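Putative ABC transporter amino acid-binding protein (Sinorhizobium meliloti, PDB 2Q88) binds the compatible solutes ectoine and hydroxyectoine as the substrate-binding protein of an ABC transporter, probably delivering them for uptake in osmoprotection. Local coordinates at residues A[66-78]-A[200-212]. Numbering follows the deposited sequence.
Sequences PGLQAGRHDAITA and VYCDGAAFRKGDE. With CD (cadmium ion), chain E; CD (cadmium ion), chain D.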
loop_
_atom_site.group_PDB
_atom_site.type_symbol
_atom_site.label_atom_id
_atom_site.label_comp_id
_atom_site.label_asym_id
_atom_site.label_seq_id
_atom_site.Cartn_x
_atom_site.Cartn_y
_atom_site.Cartn_z
ATOM N N PRO A 66 -7.171 8.634 -9.123
ATOM C CA PRO A 66 -8.209 9.059 -10.061
ATOM C C PRO A 66 -9.645 8.947 -9.527
ATOM O O PRO A 66 -10.417 9.891 -9.671
ATOM C CB PRO A 66 -7.990 8.131 -11.262
ATOM C CG PRO A 66 -6.508 7.881 -11.256
ATOM C CD PRO A 66 -6.169 7.768 -9.789
ATOM N N GLY A 67 -9.999 7.807 -8.932
ATOM C CA GLY A 67 -11.346 7.597 -8.388
ATOM C C GLY A 67 -11.633 8.484 -7.185
ATOM O O GLY A 67 -12.759 8.952 -6.995
ATOM N N LEU A 68 -10.608 8.714 -6.373
ATOM C CA LEU A 68 -10.710 9.614 -5.229
ATOM C C LEU A 68 -10.980 11.047 -5.710
ATOM O O LEU A 68 -11.928 11.695 -5.264
ATOM C CB LEU A 68 -9.430 9.542 -4.381
ATOM C CG LEU A 68 -9.400 10.372 -3.096
ATOM C CD1 LEU A 68 -10.377 9.840 -2.071
ATOM C CD2 LEU A 68 -7.986 10.454 -2.527
ATOM N N GLN A 69 -10.168 11.512 -6.651
ATOM C CA GLN A 69 -10.351 12.840 -7.243
ATOM C C GLN A 69 -11.704 12.989 -7.936
ATOM O O GLN A 69 -12.299 14.072 -7.914
ATOM C CB GLN A 69 -9.200 13.158 -8.202
ATOM C CG GLN A 69 -7.841 13.259 -7.494
ATOM C CD GLN A 69 -6.684 13.622 -8.424
ATOM O OE1 GLN A 69 -5.793 14.385 -8.039
ATOM N NE2 GLN A 69 -6.687 13.075 -9.626
ATOM N N ALA A 70 -12.196 11.902 -8.528
ATOM C CA ALA A 70 -13.493 11.892 -9.200
ATOM C C ALA A 70 -14.661 11.824 -8.217
ATOM O O ALA A 70 -15.822 11.925 -8.613
ATOM C CB ALA A 70 -13.567 10.739 -10.205
ATOM N N GLY A 71 -14.347 11.655 -6.936
ATOM C CA GLY A 71 -15.357 11.606 -5.887
ATOM C C GLY A 71 -16.043 10.260 -5.743
ATOM O O GLY A 71 -17.108 10.169 -5.136
ATOM N N ARG A 72 -15.440 9.207 -6.283
ATOM C CA ARG A 72 -16.053 7.881 -6.216
ATOM C C ARG A 72 -15.885 7.229 -4.851
ATOM O O ARG A 72 -16.767 6.493 -4.400
ATOM C CB ARG A 72 -15.535 6.961 -7.323
ATOM C CG ARG A 72 -16.072 7.325 -8.700
ATOM C CD ARG A 72 -15.746 6.316 -9.778
ATOM N NE ARG A 72 -14.362 6.405 -10.240
ATOM C CZ ARG A 72 -13.950 7.181 -11.242
ATOM N NH1 ARG A 72 -14.814 7.956 -11.884
ATOM N NH2 ARG A 72 -12.669 7.185 -11.602
ATOM N N HIS A 73 -14.759 7.498 -4.198
ATOM C CA HIS A 73 -14.539 7.006 -2.838
ATOM C C HIS A 73 -14.174 8.148 -1.901
ATOM O O HIS A 73 -13.821 9.252 -2.349
ATOM C CB HIS A 73 -13.497 5.893 -2.837
ATOM C CG HIS A 73 -13.739 4.869 -3.904
ATOM N ND1 HIS A 73 -12.966 4.780 -5.040
ATOM C CD2 HIS A 73 -14.717 3.940 -4.039
ATOM C CE1 HIS A 73 -13.431 3.814 -5.813
ATOM N NE2 HIS A 73 -14.496 3.290 -5.231
ATOM N N ASP A 74 -14.274 7.880 -0.606
ATOM C CA ASP A 74 -14.083 8.909 0.419
ATOM C C ASP A 74 -12.645 8.953 0.923
ATOM O O ASP A 74 -12.149 10.009 1.305
ATOM C CB ASP A 74 -15.057 8.665 1.568
ATOM C CG ASP A 74 -16.508 8.675 1.102
ATOM O OD1 ASP A 74 -16.874 9.627 0.381
ATOM O OD2 ASP A 74 -17.342 7.776 1.374
ATOM N N ALA A 75 -11.991 7.796 0.928
ATOM C CA ALA A 75 -10.601 7.688 1.361
ATOM C C ALA A 75 -9.932 6.539 0.634
ATOM O O ALA A 75 -10.600 5.594 0.241
ATOM C CB ALA A 75 -10.539 7.458 2.875
ATOM N N ILE A 76 -8.617 6.622 0.449
ATOM C CA ILE A 76 -7.837 5.460 0.000
ATOM C C ILE A 76 -7.173 4.887 1.238
ATOM O O ILE A 76 -6.409 5.578 1.887
ATOM C CB ILE A 76 -6.762 5.881 -1.043
ATOM C CG1 ILE A 76 -7.415 6.440 -2.306
ATOM C CG2 ILE A 76 -5.878 4.705 -1.404
ATOM C CD1 ILE A 76 -6.434 7.257 -3.177
ATOM N N THR A 77 -7.470 3.641 1.588
ATOM C CA THR A 77 -6.879 3.048 2.782
ATOM C C THR A 77 -6.308 1.702 2.377
ATOM O O THR A 77 -6.902 0.656 2.632
ATOM C CB THR A 77 -7.938 2.878 3.884
ATOM O OG1 THR A 77 -8.997 2.074 3.377
ATOM C CG2 THR A 77 -8.624 4.207 4.203
ATOM N N ALA A 78 -5.140 1.737 1.746
ATOM C CA ALA A 78 -4.677 0.603 0.962
ATOM C C ALA A 78 -3.175 0.354 1.047
ATOM O O ALA A 78 -2.659 -0.518 0.352
ATOM C CB ALA A 78 -5.098 0.788 -0.501
ATOM N N VAL A 200 12.546 3.091 1.856
ATOM C CA VAL A 200 11.504 2.586 2.738
ATOM C C VAL A 200 10.396 3.619 2.630
ATOM O O VAL A 200 10.669 4.825 2.542
ATOM C CB VAL A 200 12.001 2.409 4.180
ATOM C CG1 VAL A 200 10.870 1.930 5.105
ATOM C CG2 VAL A 200 13.150 1.406 4.212
ATOM N N TYR A 201 9.157 3.141 2.581
ATOM C CA TYR A 201 7.991 3.983 2.391
ATOM C C TYR A 201 7.079 3.858 3.605
ATOM O O TYR A 201 7.144 2.861 4.324
ATOM C CB TYR A 201 7.196 3.511 1.171
ATOM C CG TYR A 201 7.811 3.791 -0.176
ATOM C CD1 TYR A 201 7.859 5.089 -0.687
ATOM C CD2 TYR A 201 8.322 2.757 -0.954
ATOM C CE1 TYR A 201 8.419 5.350 -1.928
ATOM C CE2 TYR A 201 8.886 3.008 -2.207
ATOM C CZ TYR A 201 8.927 4.309 -2.681
ATOM O OH TYR A 201 9.489 4.578 -3.905
ATOM N N CYS A 202 6.247 4.878 3.816
ATOM C CA CYS A 202 5.093 4.791 4.715
ATOM C C CYS A 202 3.850 5.293 4.008
ATOM O O CYS A 202 3.915 6.211 3.192
ATOM C CB CYS A 202 5.282 5.640 5.977
ATOM S SG CYS A 202 6.663 5.206 7.044
ATOM N N ASP A 203 2.707 4.706 4.336
ATOM C CA ASP A 203 1.445 5.186 3.810
ATOM C C ASP A 203 0.714 6.124 4.792
ATOM O O ASP A 203 1.222 6.459 5.860
ATOM C CB ASP A 203 0.549 4.001 3.407
ATOM C CG ASP A 203 -0.351 3.514 4.534
ATOM O OD1 ASP A 203 -0.009 3.704 5.723
ATOM O OD2 ASP A 203 -1.445 2.942 4.321
ATOM N N GLY A 204 -0.460 6.572 4.385
ATOM C CA GLY A 204 -1.436 7.165 5.287
ATOM C C GLY A 204 -2.744 6.998 4.550
ATOM O O GLY A 204 -2.739 6.584 3.388
ATOM N N ALA A 205 -3.860 7.318 5.195
ATOM C CA ALA A 205 -5.116 7.400 4.467
ATOM C C ALA A 205 -5.074 8.645 3.567
ATOM O O ALA A 205 -4.587 9.687 3.988
ATOM C CB ALA A 205 -6.290 7.466 5.434
ATOM N N ALA A 206 -5.559 8.529 2.332
ATOM C CA ALA A 206 -5.597 9.681 1.423
ATOM C C ALA A 206 -7.028 10.164 1.213
ATOM O O ALA A 206 -7.918 9.359 0.943
ATOM C CB ALA A 206 -4.979 9.334 0.096
ATOM N N PHE A 207 -7.221 11.480 1.305
ATOM C CA PHE A 207 -8.526 12.100 1.114
ATOM C C PHE A 207 -8.461 13.078 -0.040
ATOM O O PHE A 207 -7.383 13.530 -0.411
ATOM C CB PHE A 207 -8.958 12.830 2.388
ATOM C CG PHE A 207 -8.973 11.953 3.604
ATOM C CD1 PHE A 207 -7.822 11.795 4.379
ATOM C CD2 PHE A 207 -10.129 11.278 3.973
ATOM C CE1 PHE A 207 -7.828 10.968 5.508
ATOM C CE2 PHE A 207 -10.139 10.456 5.097
ATOM C CZ PHE A 207 -8.984 10.300 5.860
ATOM N N ARG A 208 -9.620 13.382 -0.611
ATOM C CA ARG A 208 -9.730 14.394 -1.651
ATOM C C ARG A 208 -9.224 15.724 -1.078
ATOM O O ARG A 208 -9.519 16.055 0.076
ATOM C CB ARG A 208 -11.195 14.512 -2.071
ATOM C CG ARG A 208 -11.455 14.471 -3.558
ATOM C CD ARG A 208 -12.906 14.825 -3.938
ATOM N NE ARG A 208 -13.242 16.196 -3.551
ATOM C CZ ARG A 208 -14.181 16.547 -2.671
ATOM N NH1 ARG A 208 -14.937 15.631 -2.070
ATOM N NH2 ARG A 208 -14.375 17.830 -2.402
ATOM N N LYS A 209 -8.451 16.471 -1.868
ATOM C CA LYS A 209 -7.882 17.764 -1.434
ATOM C C LYS A 209 -8.896 18.712 -0.784
ATOM O O LYS A 209 -8.585 19.400 0.206
ATOM C CB LYS A 209 -7.202 18.471 -2.613
ATOM C CG LYS A 209 -5.813 17.950 -2.943
ATOM C CD LYS A 209 -4.796 18.388 -1.906
ATOM C CE LYS A 209 -3.381 18.191 -2.420
ATOM N NZ LYS A 209 -2.401 18.187 -1.294
ATOM N N GLY A 210 -10.104 18.740 -1.337
ATOM C CA GLY A 210 -11.187 19.552 -0.790
ATOM C C GLY A 210 -11.840 19.001 0.463
ATOM O O GLY A 210 -12.646 19.687 1.100
ATOM N N ASP A 211 -11.492 17.769 0.828
ATOM C CA ASP A 211 -11.994 17.138 2.057
ATOM C C ASP A 211 -11.008 17.260 3.231
ATOM O O ASP A 211 -10.953 16.378 4.088
ATOM C CB ASP A 211 -12.302 15.651 1.817
ATOM C CG ASP A 211 -13.634 15.423 1.115
ATOM O OD1 ASP A 211 -14.507 16.318 1.132
ATOM O OD2 ASP A 211 -13.898 14.357 0.520
ATOM N N GLU A 212 -10.243 18.348 3.266
ATOM C CA GLU A 212 -9.214 18.568 4.297
ATOM C C GLU A 212 -9.755 18.571 5.730
ATOM O O GLU A 212 -9.055 18.154 6.647
ATOM C CB GLU A 212 -8.401 19.845 4.014
ATOM C CG GLU A 212 -9.176 21.164 4.030
ATOM C CD GLU A 212 -9.125 21.912 5.369
ATOM O OE1 GLU A 212 -8.166 21.721 6.159
ATOM O OE2 GLU A 212 -10.041 22.727 5.631
HETATM CD CD CD E . -16.614 2.046 -5.822
HETATM CD CD CD D . -8.168 22.391 8.375
HETATM O O HOH W 1 -12.008 12.320 0.415
HETATM O O HOH W 2 -3.454 4.101 1.861
HETATM O O HOH W 3 -10.505 22.888 8.246
HETATM O O HOH W 4 -6.551 22.277 8.485
HETATM O O HOH W 5 -7.183 24.402 7.261
HETATM O O HOH W 6 -18.358 2.395 -4.280
#
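Two neighbouring residues hold the carbonyl oxygen of Ala206: the backbone N of Ile76 donates to Ala206 O at 2.9 Å, and the CA of Ala75 adds a CA-H...O contact. The return bond runs from Ala206 N to Ile76 O (3.1 Å). Together they make one antiparallel hydrogen-bonded pair, a single bridge by which strand 206-207 joins the edge of the parallel sheet formed by strands 53-58, 14-19 and 75-76.

Beyond each end of the bridge a water continues the pairing. One donates to Asp74 O and to Asp211 OD2 and accepts from Arg208 N, 2.8 Å away; the other accepts from Ala78 N and lies by Gly204 O.

Side chains close the two flanks. Leu68, its CG anti to the backbone N (chi1 -177°), lays CD2 over the 206-207 backbone, 3.6 Å from Phe207 C, and also meets Ala206 CB. On the other flank the Phe207 ring turns CE2 obliquely to Ala75 CB at 3.8 Å, and Phe218 of helix 212-228 meets it edge-to-face. Arg208 runs its CG and CD past Leu68 O, and its NH1 pairs with Asp211 OD2 by charge alone.

In this two-lobed solute-binding fold, the chain returning from strand 201-202 in the second lobe's sheet is thus held mainly through backbone atoms, water and apolar side chains, beside the segment whose Ala78 touches bound ectoine.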